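Long-range contacts in 2-hydroxyhepta-2,4-diene-1,7-dioate isomerase (Mycobacterium abscessus, PDB 3RR6), which probably acts as a metal-dependent isomerase or acetylpyruvate hydrolase of the fumarylacetoacetate hydrolase family, although its own function remains unestablished: residues A112-E118 and N148-D154; V90-P95 and W162-G167; G103-P109 and S257-K263; Q196-R200 and T233-P239. All blocks are in the same frame, centred on the assembly; numbering follows the deposited sequence.

Interaction 1 (A112-E118 and N148-D154); sequences ATEVHHE and NDVSARD
Asp154, at the start of helix 153-159, grips two successive backbone amides of the other segment: Thr113 N reaches OD2 at 2.9 Å in an almost straight bond, and Glu114 N reaches OD1 at 3.1 Å. Both donors come from above the carboxylate plane. The carbonyl of Glu114 answers by accepting Arg153 N (2.8 Å), so the turn into the helix is bonded in both directions. Between these ends runs an antiparallel pairing in which His116 and Ser151 form the hydrogen-bonded pair, each N to the other's O, while Val115 and Ala152 form the non-hydrogen-bonded one. Further on, Asn148 OD1 stands in for a backbone carbonyl and accepts Glu118 N at 3.0 Å, and Asp149 N bonds to Glu118 O.

A chi1 of -53° keeps Arg153 CG beside its backbone N and over the centre of the His116 ring, 3.4 Å from the centroid, a CH-pi contact; bends at chi2 and chi3 then carry the guanidinium to the ring's ND1 side, the two planes 82° apart. Glu118 OE1 and Asp149 OD2 lie only 3.4 Å apart; Lys94 and Lys166 form salt bridges with Asp149, and Lys166 also bonds Ser151 OG. Such clustered acids are consistent with the family's metal-binding pocket. Val115 CG1 packs tightly on Val150 CG1. Outward, strand 115-125 pairs with strand 238-239, strand 141-152 with strand 172-179, and Ser151 touches Gln156 of helix 153-159.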
# COMPACT_ATOMS: atom_id res chain seq x y z
N ALA A 112 -16.38 11.81 -11.03
CA ALA A 112 -16.30 10.34 -11.09
C ALA A 112 -17.63 9.70 -10.73
O ALA A 112 -18.20 10.00 -9.68
CB ALA A 112 -15.22 9.83 -10.14
N THR A 113 -18.11 8.82 -11.60
CA THR A 113 -19.38 8.12 -11.41
C THR A 113 -19.25 6.68 -10.92
O THR A 113 -20.23 6.12 -10.42
CB THR A 113 -20.21 8.11 -12.71
OG1 THR A 113 -19.58 7.27 -13.69
CG2 THR A 113 -20.38 9.53 -13.26
N GLU A 114 -18.08 6.06 -11.08
CA GLU A 114 -17.90 4.65 -10.73
C GLU A 114 -16.51 4.44 -10.14
O GLU A 114 -15.53 4.36 -10.88
CB GLU A 114 -18.05 3.77 -11.97
CG GLU A 114 -18.00 2.29 -11.68
CD GLU A 114 -18.21 1.42 -12.91
OE1 GLU A 114 -18.12 0.17 -12.76
OE2 GLU A 114 -18.45 1.95 -14.01
N VAL A 115 -16.43 4.36 -8.81
CA VAL A 115 -15.14 4.27 -8.12
C VAL A 115 -15.03 2.92 -7.42
O VAL A 115 -15.95 2.51 -6.73
CB VAL A 115 -14.98 5.41 -7.10
CG1 VAL A 115 -13.65 5.28 -6.34
CG2 VAL A 115 -15.05 6.77 -7.80
N HIS A 116 -13.91 2.22 -7.64
CA HIS A 116 -13.71 0.88 -7.10
C HIS A 116 -12.56 0.79 -6.11
O HIS A 116 -11.59 1.54 -6.21
CB HIS A 116 -13.43 -0.10 -8.24
CG HIS A 116 -14.62 -0.40 -9.08
ND1 HIS A 116 -14.66 -1.48 -9.94
CD2 HIS A 116 -15.82 0.21 -9.19
CE1 HIS A 116 -15.84 -1.51 -10.55
NE2 HIS A 116 -16.56 -0.50 -10.11
N HIS A 117 -12.69 -0.14 -5.16
CA HIS A 117 -11.61 -0.51 -4.25
C HIS A 117 -10.70 -1.56 -4.88
O HIS A 117 -11.16 -2.43 -5.62
CB HIS A 117 -12.16 -1.09 -2.93
CG HIS A 117 -13.08 -2.27 -3.11
ND1 HIS A 117 -12.63 -3.54 -3.40
CD2 HIS A 117 -14.43 -2.36 -3.02
CE1 HIS A 117 -13.66 -4.36 -3.50
NE2 HIS A 117 -14.77 -3.67 -3.27
N GLU A 118 -9.42 -1.51 -4.51
CA GLU A 118 -8.43 -2.50 -4.94
C GLU A 118 -7.43 -2.71 -3.81
O GLU A 118 -6.45 -1.96 -3.67
CB GLU A 118 -7.72 -2.05 -6.24
CG GLU A 118 -8.70 -1.89 -7.41
CD GLU A 118 -8.06 -1.57 -8.75
OE1 GLU A 118 -6.83 -1.57 -8.86
OE2 GLU A 118 -8.84 -1.31 -9.70
N ASN A 148 -4.63 0.72 -0.89
CA ASN A 148 -5.90 0.59 -1.60
C ASN A 148 -5.77 1.42 -2.88
O ASN A 148 -5.71 2.65 -2.82
CB ASN A 148 -7.03 1.09 -0.70
CG ASN A 148 -8.43 0.75 -1.19
OD1 ASN A 148 -8.63 0.37 -2.34
ND2 ASN A 148 -9.43 0.91 -0.31
N ASP A 149 -5.67 0.76 -4.03
CA ASP A 149 -5.51 1.44 -5.32
C ASP A 149 -6.88 1.86 -5.81
O ASP A 149 -7.46 1.26 -6.73
CB ASP A 149 -4.80 0.53 -6.33
CG ASP A 149 -4.54 1.21 -7.69
OD1 ASP A 149 -4.76 2.42 -7.85
OD2 ASP A 149 -4.10 0.50 -8.62
N VAL A 150 -7.41 2.92 -5.20
CA VAL A 150 -8.75 3.40 -5.52
C VAL A 150 -8.75 3.94 -6.95
O VAL A 150 -7.82 4.65 -7.36
CB VAL A 150 -9.23 4.48 -4.52
CG1 VAL A 150 -10.66 4.94 -4.86
CG2 VAL A 150 -9.18 3.96 -3.07
N SER A 151 -9.78 3.58 -7.72
CA SER A 151 -9.79 3.81 -9.16
C SER A 151 -11.16 4.24 -9.67
O SER A 151 -12.15 3.55 -9.43
CB SER A 151 -9.40 2.51 -9.89
OG SER A 151 -8.16 1.98 -9.42
N ALA A 152 -11.21 5.35 -10.40
CA ALA A 152 -12.42 5.78 -11.10
C ALA A 152 -12.52 5.08 -12.45
O ALA A 152 -11.88 5.48 -13.44
CB ALA A 152 -12.45 7.31 -11.26
N ARG A 153 -13.30 4.00 -12.49
CA ARG A 153 -13.39 3.16 -13.68
C ARG A 153 -13.91 3.94 -14.89
O ARG A 153 -13.50 3.68 -16.03
CB ARG A 153 -14.30 1.94 -13.43
CG ARG A 153 -13.97 1.09 -12.21
CD ARG A 153 -12.54 0.56 -12.17
NE ARG A 153 -12.22 -0.35 -13.28
CZ ARG A 153 -12.24 -1.68 -13.22
NH1 ARG A 153 -12.58 -2.32 -12.11
NH2 ARG A 153 -11.92 -2.39 -14.30
N ASP A 154 -14.81 4.90 -14.67
CA ASP A 154 -15.32 5.72 -15.76
C ASP A 154 -14.22 6.56 -16.40
O ASP A 154 -14.22 6.80 -17.60
CB ASP A 154 -16.53 6.58 -15.35
CG ASP A 154 -16.30 7.38 -14.07
OD1 ASP A 154 -15.83 6.80 -13.07
OD2 ASP A 154 -16.66 8.58 -14.06

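Interaction 2 (V90-P95 and W162-G167); sequences VIFIKP and WTRAKG. With EDO (1,2-ethanediol), chain E.
Lys94 and Gly167 bring the two backbones nearest, their CA atoms 5.3 Å apart, where strand 91-94 meets the short, weakly bonded helix 163-167. This is a strand-to-helix contact within the fumarylacetoacetate hydrolase domain, and water fills part of the seam. One water donates to both Ile93 O and Thr163 O, the latter at 2.8 Å; a second accepts from Ile93 N and lies 2.7 Å from Thr163 OG1.

Among the side chains, Phe92 and Trp162 make an offset edge-to-face pair, with planes at 82° and the indole edge directed toward the phenyl face; Trp162 CE3 comes within 3.4 Å of Phe92 CD1. Phe92 is placed there by a chi1 of 44°, which sets CG between the backbone N and the carbonyl carbon. Val90 CG1 adds an apolar touch at Trp162 CZ3, and Pro95 CG rests near Gly167 O. The amine of Lys166 goes on to Asp149 and Ser151. Lys94 also forms a salt bridge with Asp149 and donates to Phe171 O. Its chain, bent at chi3 and chi4, brings NZ back to Lys166 O at 2.8 Å, in the carbonyl plane and on a lone pair.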
# COMPACT_ATOMS: atom_id res chain seq x y z
N VAL A 90 2.45 -4.75 -16.07
CA VAL A 90 1.94 -3.47 -16.52
C VAL A 90 1.98 -2.53 -15.32
O VAL A 90 1.30 -2.80 -14.33
CB VAL A 90 0.49 -3.59 -17.03
CG1 VAL A 90 -0.07 -2.22 -17.36
CG2 VAL A 90 0.43 -4.49 -18.26
N ILE A 91 2.79 -1.49 -15.39
CA ILE A 91 2.92 -0.58 -14.23
C ILE A 91 2.34 0.78 -14.52
O ILE A 91 2.19 1.18 -15.67
CB ILE A 91 4.39 -0.44 -13.76
CG1 ILE A 91 5.27 0.20 -14.85
CG2 ILE A 91 4.94 -1.81 -13.36
CD1 ILE A 91 6.67 0.59 -14.39
N PHE A 92 2.00 1.49 -13.45
CA PHE A 92 1.56 2.89 -13.57
C PHE A 92 1.94 3.61 -12.30
O PHE A 92 2.42 2.98 -11.34
CB PHE A 92 0.06 2.98 -13.83
CG PHE A 92 -0.74 2.07 -12.98
CD1 PHE A 92 -0.98 0.76 -13.40
CD2 PHE A 92 -1.24 2.48 -11.76
CE1 PHE A 92 -1.70 -0.11 -12.62
CE2 PHE A 92 -1.98 1.60 -10.97
CZ PHE A 92 -2.20 0.31 -11.40
N ILE A 93 1.81 4.93 -12.32
CA ILE A 93 2.19 5.75 -11.18
C ILE A 93 0.99 6.48 -10.61
O ILE A 93 0.16 7.00 -11.35
CB ILE A 93 3.29 6.76 -11.54
CG1 ILE A 93 4.61 6.03 -11.75
CG2 ILE A 93 3.45 7.83 -10.46
CD1 ILE A 93 5.66 6.85 -12.46
N LYS A 94 0.92 6.48 -9.29
CA LYS A 94 -0.01 7.33 -8.55
C LYS A 94 0.82 8.44 -7.92
O LYS A 94 1.89 8.18 -7.38
CB LYS A 94 -0.76 6.52 -7.50
CG LYS A 94 -1.71 5.47 -8.11
CD LYS A 94 -2.21 4.45 -7.08
CE LYS A 94 -3.28 4.96 -6.15
NZ LYS A 94 -4.68 4.93 -6.75
N PRO A 95 0.34 9.69 -7.99
CA PRO A 95 1.11 10.77 -7.38
C PRO A 95 1.09 10.68 -5.86
O PRO A 95 0.13 10.16 -5.29
CB PRO A 95 0.37 12.02 -7.85
CG PRO A 95 -1.03 11.57 -8.01
CD PRO A 95 -0.95 10.15 -8.51
N TRP A 162 -4.61 5.21 -17.27
CA TRP A 162 -5.25 5.11 -15.96
C TRP A 162 -4.81 6.18 -14.98
O TRP A 162 -5.28 6.17 -13.85
CB TRP A 162 -4.95 3.74 -15.32
CG TRP A 162 -5.39 2.58 -16.13
CD1 TRP A 162 -6.39 2.55 -17.05
CD2 TRP A 162 -4.83 1.27 -16.09
NE1 TRP A 162 -6.49 1.28 -17.59
CE2 TRP A 162 -5.54 0.48 -17.02
CE3 TRP A 162 -3.78 0.68 -15.37
CZ2 TRP A 162 -5.24 -0.86 -17.25
CZ3 TRP A 162 -3.48 -0.66 -15.60
CH2 TRP A 162 -4.21 -1.42 -16.53
N THR A 163 -3.95 7.11 -15.40
CA THR A 163 -3.37 8.08 -14.47
C THR A 163 -4.42 8.94 -13.78
O THR A 163 -4.40 9.06 -12.56
CB THR A 163 -2.35 9.01 -15.14
OG1 THR A 163 -1.25 8.23 -15.63
CG2 THR A 163 -1.80 10.03 -14.13
N ARG A 164 -5.33 9.53 -14.55
CA ARG A 164 -6.37 10.34 -13.89
C ARG A 164 -7.22 9.48 -12.97
O ARG A 164 -7.46 9.84 -11.81
CB ARG A 164 -7.26 11.08 -14.89
CG ARG A 164 -8.51 11.69 -14.25
CD ARG A 164 -9.25 12.63 -15.16
NE ARG A 164 -9.95 11.95 -16.24
CZ ARG A 164 -11.24 12.08 -16.53
NH1 ARG A 164 -12.05 12.83 -15.80
NH2 ARG A 164 -11.74 11.42 -17.58
N ALA A 165 -7.69 8.35 -13.49
CA ALA A 165 -8.55 7.44 -12.73
C ALA A 165 -8.00 7.07 -11.37
O ALA A 165 -8.76 6.92 -10.40
CB ALA A 165 -8.79 6.17 -13.54
N LYS A 166 -6.69 6.90 -11.30
CA LYS A 166 -6.03 6.43 -10.09
C LYS A 166 -5.33 7.53 -9.32
O LYS A 166 -4.75 7.28 -8.25
CB LYS A 166 -5.03 5.34 -10.47
CG LYS A 166 -5.73 4.06 -10.95
CD LYS A 166 -4.72 3.08 -11.43
CE LYS A 166 -5.37 1.79 -11.89
NZ LYS A 166 -5.91 0.95 -10.78
N GLY A 167 -5.41 8.77 -9.82
CA GLY A 167 -4.57 9.86 -9.34
C GLY A 167 -5.25 10.97 -8.56
O GLY A 167 -4.60 11.95 -8.18
C1 EDO E . -11.16 15.77 -13.36
O1 EDO E . -11.65 14.43 -13.37
C2 EDO E . -11.67 16.50 -14.58
O2 EDO E . -13.10 16.68 -14.47
O HOH W 1 -2.48 8.02 -10.88
O HOH W 2 0.36 6.90 -13.97

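Interaction 3 (G103-P109 and S257-K263)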
# COMPACT_ATOMS: atom_id res chain seq x y z
N GLY A 103 -8.24 5.93 8.41
CA GLY A 103 -9.32 6.68 9.02
C GLY A 103 -9.77 7.94 8.31
O GLY A 103 -10.89 8.41 8.55
N LEU A 104 -8.93 8.49 7.42
CA LEU A 104 -9.31 9.67 6.65
C LEU A 104 -10.23 9.25 5.51
O LEU A 104 -10.10 8.15 4.98
CB LEU A 104 -8.08 10.39 6.08
CG LEU A 104 -7.28 11.29 7.00
CD1 LEU A 104 -6.04 11.76 6.26
CD2 LEU A 104 -8.11 12.48 7.46
N PRO A 105 -11.18 10.12 5.13
CA PRO A 105 -12.10 9.70 4.08
C PRO A 105 -11.50 9.67 2.68
O PRO A 105 -10.74 10.56 2.30
CB PRO A 105 -13.24 10.73 4.16
CG PRO A 105 -12.68 11.88 4.87
CD PRO A 105 -11.57 11.39 5.74
N ILE A 106 -11.84 8.63 1.94
CA ILE A 106 -11.71 8.62 0.50
C ILE A 106 -12.79 9.55 -0.04
O ILE A 106 -13.99 9.32 0.20
CB ILE A 106 -11.86 7.19 -0.07
CG1 ILE A 106 -10.76 6.27 0.45
CG2 ILE A 106 -11.87 7.22 -1.60
CD1 ILE A 106 -11.11 4.82 0.33
N GLN A 107 -12.38 10.61 -0.73
CA GLN A 107 -13.31 11.62 -1.24
C GLN A 107 -13.63 11.34 -2.70
O GLN A 107 -12.77 11.47 -3.57
CB GLN A 107 -12.71 13.02 -1.10
CG GLN A 107 -12.51 13.49 0.33
CD GLN A 107 -13.80 13.86 1.03
OE1 GLN A 107 -14.88 13.88 0.43
NE2 GLN A 107 -13.70 14.15 2.32
N LEU A 108 -14.88 10.95 -2.97
CA LEU A 108 -15.27 10.64 -4.33
C LEU A 108 -15.44 11.93 -5.13
O LEU A 108 -16.23 12.80 -4.73
CB LEU A 108 -16.56 9.82 -4.35
CG LEU A 108 -16.53 8.50 -3.57
CD1 LEU A 108 -17.84 7.75 -3.78
CD2 LEU A 108 -15.33 7.63 -3.98
N PRO A 109 -14.70 12.07 -6.23
CA PRO A 109 -14.73 13.29 -7.04
C PRO A 109 -16.07 13.53 -7.70
O PRO A 109 -16.70 12.57 -8.13
CB PRO A 109 -13.68 13.00 -8.13
CG PRO A 109 -12.85 11.97 -7.62
CD PRO A 109 -13.69 11.12 -6.75
N SER A 257 -8.35 0.87 7.22
CA SER A 257 -9.77 1.17 7.05
C SER A 257 -9.99 2.65 6.77
O SER A 257 -9.35 3.49 7.41
CB SER A 257 -10.52 0.80 8.33
OG SER A 257 -11.92 1.00 8.16
N ASN A 258 -10.89 2.94 5.83
CA ASN A 258 -11.25 4.31 5.48
C ASN A 258 -12.74 4.47 5.21
O ASN A 258 -13.32 3.65 4.50
CB ASN A 258 -10.50 4.76 4.22
CG ASN A 258 -9.00 4.71 4.37
OD1 ASN A 258 -8.36 3.69 4.13
ND2 ASN A 258 -8.42 5.84 4.79
N PRO A 259 -13.36 5.52 5.75
CA PRO A 259 -14.70 5.89 5.30
C PRO A 259 -14.68 6.45 3.88
O PRO A 259 -13.62 6.86 3.40
CB PRO A 259 -15.13 6.96 6.29
CG PRO A 259 -13.90 7.52 6.84
CD PRO A 259 -12.80 6.52 6.68
N VAL A 260 -15.83 6.46 3.23
CA VAL A 260 -15.99 6.94 1.86
C VAL A 260 -17.05 8.04 1.87
O VAL A 260 -18.16 7.82 2.39
CB VAL A 260 -16.41 5.79 0.93
CG1 VAL A 260 -16.54 6.27 -0.51
CG2 VAL A 260 -15.41 4.62 1.02
N VAL A 261 -16.70 9.20 1.32
CA VAL A 261 -17.57 10.38 1.33
C VAL A 261 -17.67 10.99 -0.06
O VAL A 261 -16.68 11.07 -0.79
CB VAL A 261 -17.03 11.45 2.30
CG1 VAL A 261 -17.89 12.72 2.26
CG2 VAL A 261 -16.96 10.90 3.73
N ARG A 262 -18.88 11.40 -0.43
CA ARG A 262 -19.10 12.19 -1.64
C ARG A 262 -19.93 13.39 -1.18
O ARG A 262 -21.08 13.19 -0.80
CB ARG A 262 -19.90 11.38 -2.67
CG ARG A 262 -20.21 12.15 -3.95
CD ARG A 262 -21.12 11.37 -4.88
NE ARG A 262 -20.47 10.23 -5.53
CZ ARG A 262 -19.60 10.32 -6.53
NH1 ARG A 262 -19.09 9.22 -7.05
NH2 ARG A 262 -19.21 11.51 -7.00
N LYS A 263 -19.42 14.62 -1.14
CA LYS A 263 -18.03 15.04 -1.27
C LYS A 263 -18.07 16.57 -1.43
O LYS A 263 -17.93 17.33 -0.47
CB LYS A 263 -17.30 14.43 -2.46
CG LYS A 263 -15.82 14.74 -2.47
CD LYS A 263 -15.55 16.18 -2.88
CE LYS A 263 -14.10 16.39 -3.13
NZ LYS A 263 -13.73 15.87 -4.48
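Leu108 and Arg262 cross at about a right angle, and the torsions of both explain how. The leucine CG lies beside its backbone N (chi1 -57°), directing the branch toward Val260, whose CG1 is 3.8 Å from Leu108 CG. Arg262 starts out extended and then bends at chi3 (-72°), which swings the guanidinium over Leu108 so that CB sits above the centre of one face. From there NH2 donates to Pro109 O at 2.9 Å, approaching from above the carbonyl plane, while NH1 bonds Ala112 O.

At the other end Asn258 turns its amide, with chi2 near 88°, so that ND2 reaches Leu104 O at 2.9 Å on a lone pair and in its own amide plane; Gly101 O is a second acceptor. Ile106 CD1 packs on Asn258 CB across a right-angled crossing.

The frame for all this is a parallel pairing at the rim of a mixed five-stranded sheet, where strand 106-107 is an outermost member beside strand 254-261. Ile106 N bonds to Pro259 O, Val261 N to Ile106 O, and Leu108 N to Val261 O (2.8 Å). Ile106 and Val260 face the interior side, meeting Val246, whereas Pro105 CB touches Val261 CG2 in the conformer described. Leu108 O is buried without a polar partner in the model, facing instead Lys263 CB at 3.0 Å.

Interaction 4 (Q196-R200 and T233-P239); sequences QVRQR and TPEGVGP. With EDO (1,2-ethanediol), chain O; EDO (1,2-ethanediol), chain J; EDO (1,2-ethanediol), chain Q.
Gln199 carries the contact through its amide nitrogen. With CG beside the backbone N and the chain extended beyond it, the side chain crosses Thr233 at about a right angle, and NE2 donates to Thr233 OG1 at 2.9 Å, the hydroxyl lying slightly off the amide plane. Weaker bonds from NE2 reach Pro234 O (2.9 Å) and Glu235 O (3.5 Å), and Val237 CG2 sits near the same nitrogen. One amide group thus gathers three consecutive residues of the loop. Next to it, Arg198 O accepts a CA-H contact from Gly236 at 3.3 Å, a close approach of the glycine backbone, which has positive phi.

Arg198, in the conformer described, bends at chi2 (-83°) and sends NH1 to Pro239 O at 3.0 Å, with the oxygen in the guanidinium plane; a water accepts from NH2 and donates to that same carbonyl. Arg198 and Gln199 together form a classic beta bulge, both facing Thr191 on neighbouring strand 188-193, so two successive side chains can reach the 233-239 segment. A second water extends the grip, accepting from Arg200 N and donating to Glu235 O (2.7 Å).

Beyond this shell, Gln199 OE1 is held by Thr191 OG1 and Gly119 N, with a weak bond from His117 ND1, which fixes the rotation of the amide. Thr233 OG1 in turn bonds to Gly119 O, and Gly238 pairs through its backbone with His117.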
# COMPACT_ATOMS: atom_id res chain seq x y z
N GLN A 196 -18.71 -6.73 4.71
CA GLN A 196 -18.98 -7.80 3.74
C GLN A 196 -17.68 -8.05 2.96
O GLN A 196 -17.07 -7.10 2.46
CB GLN A 196 -20.09 -7.35 2.79
CG GLN A 196 -21.43 -7.05 3.49
CD GLN A 196 -22.41 -6.31 2.60
OE1 GLN A 196 -22.19 -6.14 1.40
NE2 GLN A 196 -23.51 -5.85 3.19
N VAL A 197 -17.25 -9.31 2.87
CA VAL A 197 -15.97 -9.63 2.21
C VAL A 197 -16.13 -9.61 0.69
O VAL A 197 -16.91 -10.40 0.11
CB VAL A 197 -15.41 -10.99 2.67
CG1 VAL A 197 -14.10 -11.31 1.92
CG2 VAL A 197 -15.17 -11.00 4.20
N ARG A 198 -15.39 -8.69 0.06
CA ARG A 198 -15.42 -8.48 -1.39
C ARG A 198 -14.25 -9.17 -2.08
O ARG A 198 -14.41 -9.71 -3.17
CB ARG A 198 -15.34 -6.98 -1.71
CG ARG A 198 -16.55 -6.18 -1.31
CD ARG A 198 -17.65 -6.25 -2.35
NE ARG A 198 -18.72 -5.31 -2.04
CZ ARG A 198 -18.75 -4.06 -2.48
NH1 ARG A 198 -17.79 -3.58 -3.28
NH2 ARG A 198 -19.76 -3.28 -2.12
N GLN A 199 -13.07 -9.10 -1.46
CA GLN A 199 -11.87 -9.74 -2.00
C GLN A 199 -11.25 -10.60 -0.92
O GLN A 199 -11.22 -10.20 0.24
CB GLN A 199 -10.82 -8.70 -2.42
CG GLN A 199 -11.32 -7.66 -3.41
CD GLN A 199 -10.22 -6.70 -3.84
OE1 GLN A 199 -9.98 -5.66 -3.19
NE2 GLN A 199 -9.55 -7.03 -4.94
N ARG A 200 -10.72 -11.76 -1.29
CA ARG A 200 -9.89 -12.57 -0.39
C ARG A 200 -8.98 -13.47 -1.22
O ARG A 200 -9.45 -14.25 -2.05
CB ARG A 200 -10.72 -13.43 0.57
CG ARG A 200 -9.87 -14.04 1.70
CD ARG A 200 -10.57 -15.16 2.45
NE ARG A 200 -11.76 -14.72 3.17
CZ ARG A 200 -11.84 -14.45 4.47
NH1 ARG A 200 -10.78 -14.53 5.28
NH2 ARG A 200 -12.99 -14.08 4.98
N THR A 233 -3.88 -6.55 -7.25
CA THR A 233 -5.10 -6.83 -6.48
C THR A 233 -5.77 -8.08 -7.04
O THR A 233 -5.75 -8.29 -8.24
CB THR A 233 -6.05 -5.61 -6.48
OG1 THR A 233 -6.98 -5.70 -5.39
CG2 THR A 233 -6.83 -5.49 -7.78
N PRO A 234 -6.36 -8.91 -6.16
CA PRO A 234 -7.06 -10.10 -6.65
C PRO A 234 -8.44 -9.75 -7.19
O PRO A 234 -8.80 -8.56 -7.29
CB PRO A 234 -7.15 -10.98 -5.41
CG PRO A 234 -7.18 -10.04 -4.29
CD PRO A 234 -6.31 -8.87 -4.69
N GLU A 235 -9.19 -10.76 -7.58
CA GLU A 235 -10.55 -10.55 -8.06
C GLU A 235 -11.47 -10.08 -6.93
O GLU A 235 -11.06 -10.02 -5.77
CB GLU A 235 -11.08 -11.81 -8.74
CG GLU A 235 -10.40 -12.07 -10.08
CD GLU A 235 -10.75 -13.40 -10.72
OE1 GLU A 235 -11.09 -14.37 -10.01
OE2 GLU A 235 -10.67 -13.48 -11.97
N GLY A 236 -12.70 -9.72 -7.29
CA GLY A 236 -13.66 -9.18 -6.32
C GLY A 236 -13.63 -7.67 -6.22
O GLY A 236 -14.27 -7.10 -5.34
N VAL A 237 -12.88 -7.02 -7.10
CA VAL A 237 -12.85 -5.56 -7.22
C VAL A 237 -14.27 -5.09 -7.52
O VAL A 237 -14.95 -5.65 -8.38
CB VAL A 237 -11.89 -5.10 -8.33
CG1 VAL A 237 -12.00 -3.61 -8.58
CG2 VAL A 237 -10.45 -5.46 -7.99
N GLY A 238 -14.73 -4.08 -6.79
CA GLY A 238 -16.08 -3.57 -6.95
C GLY A 238 -16.23 -2.18 -6.39
O GLY A 238 -15.26 -1.60 -5.90
N PRO A 239 -17.46 -1.64 -6.44
CA PRO A 239 -17.67 -0.23 -6.13
C PRO A 239 -17.65 0.14 -4.65
O PRO A 239 -17.98 -0.68 -3.79
CB PRO A 239 -19.07 0.03 -6.71
CG PRO A 239 -19.74 -1.26 -6.65
CD PRO A 239 -18.67 -2.28 -6.96
C1 EDO O . -6.41 -10.29 -10.19
O1 EDO O . -5.09 -9.78 -10.42
C2 EDO O . -7.08 -10.61 -11.51
O2 EDO O . -7.43 -9.41 -12.20
C1 EDO J . -13.24 -13.81 8.30
O1 EDO J . -13.80 -12.71 7.58
C2 EDO J . -11.85 -13.44 8.79
O2 EDO J . -10.88 -14.31 8.19
C1 EDO Q . -11.79 -15.60 -2.51
O1 EDO Q . -10.68 -16.22 -3.20
C2 EDO Q . -13.06 -15.36 -3.32
O2 EDO Q . -13.47 -13.98 -3.27
O HOH W 3 -20.29 -0.44 -2.24
O HOH W 4 -10.22 -12.06 -4.14

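How the interactions relate
Interaction 1 is the hub: its centre lies about 11 Å from that of interaction 2 and about 12 Å from those of interactions 3 and 4, and it touches all three, whereas the centres of the other pairs stand about 18 to 19 Å apart, with nearest atoms about 7 Å apart. Along the chain it is nested inside the loops closed by interactions 2 and 3; interactions 2 and 3 cross, and interaction 4 follows later, also inside the loop of interaction 3. Strands 115-125 and 238-239 tie interactions 1 and 4 together, and successive helices 153-159 and 163-167 lead from interaction 1 to interaction 2. Interactions 3 and 4 involve the two outermost strands of the five-stranded sheet. Together these contacts join distant parts of one family domain, interactions 1 and 2 sharing the Asp149-lysine salt bridges.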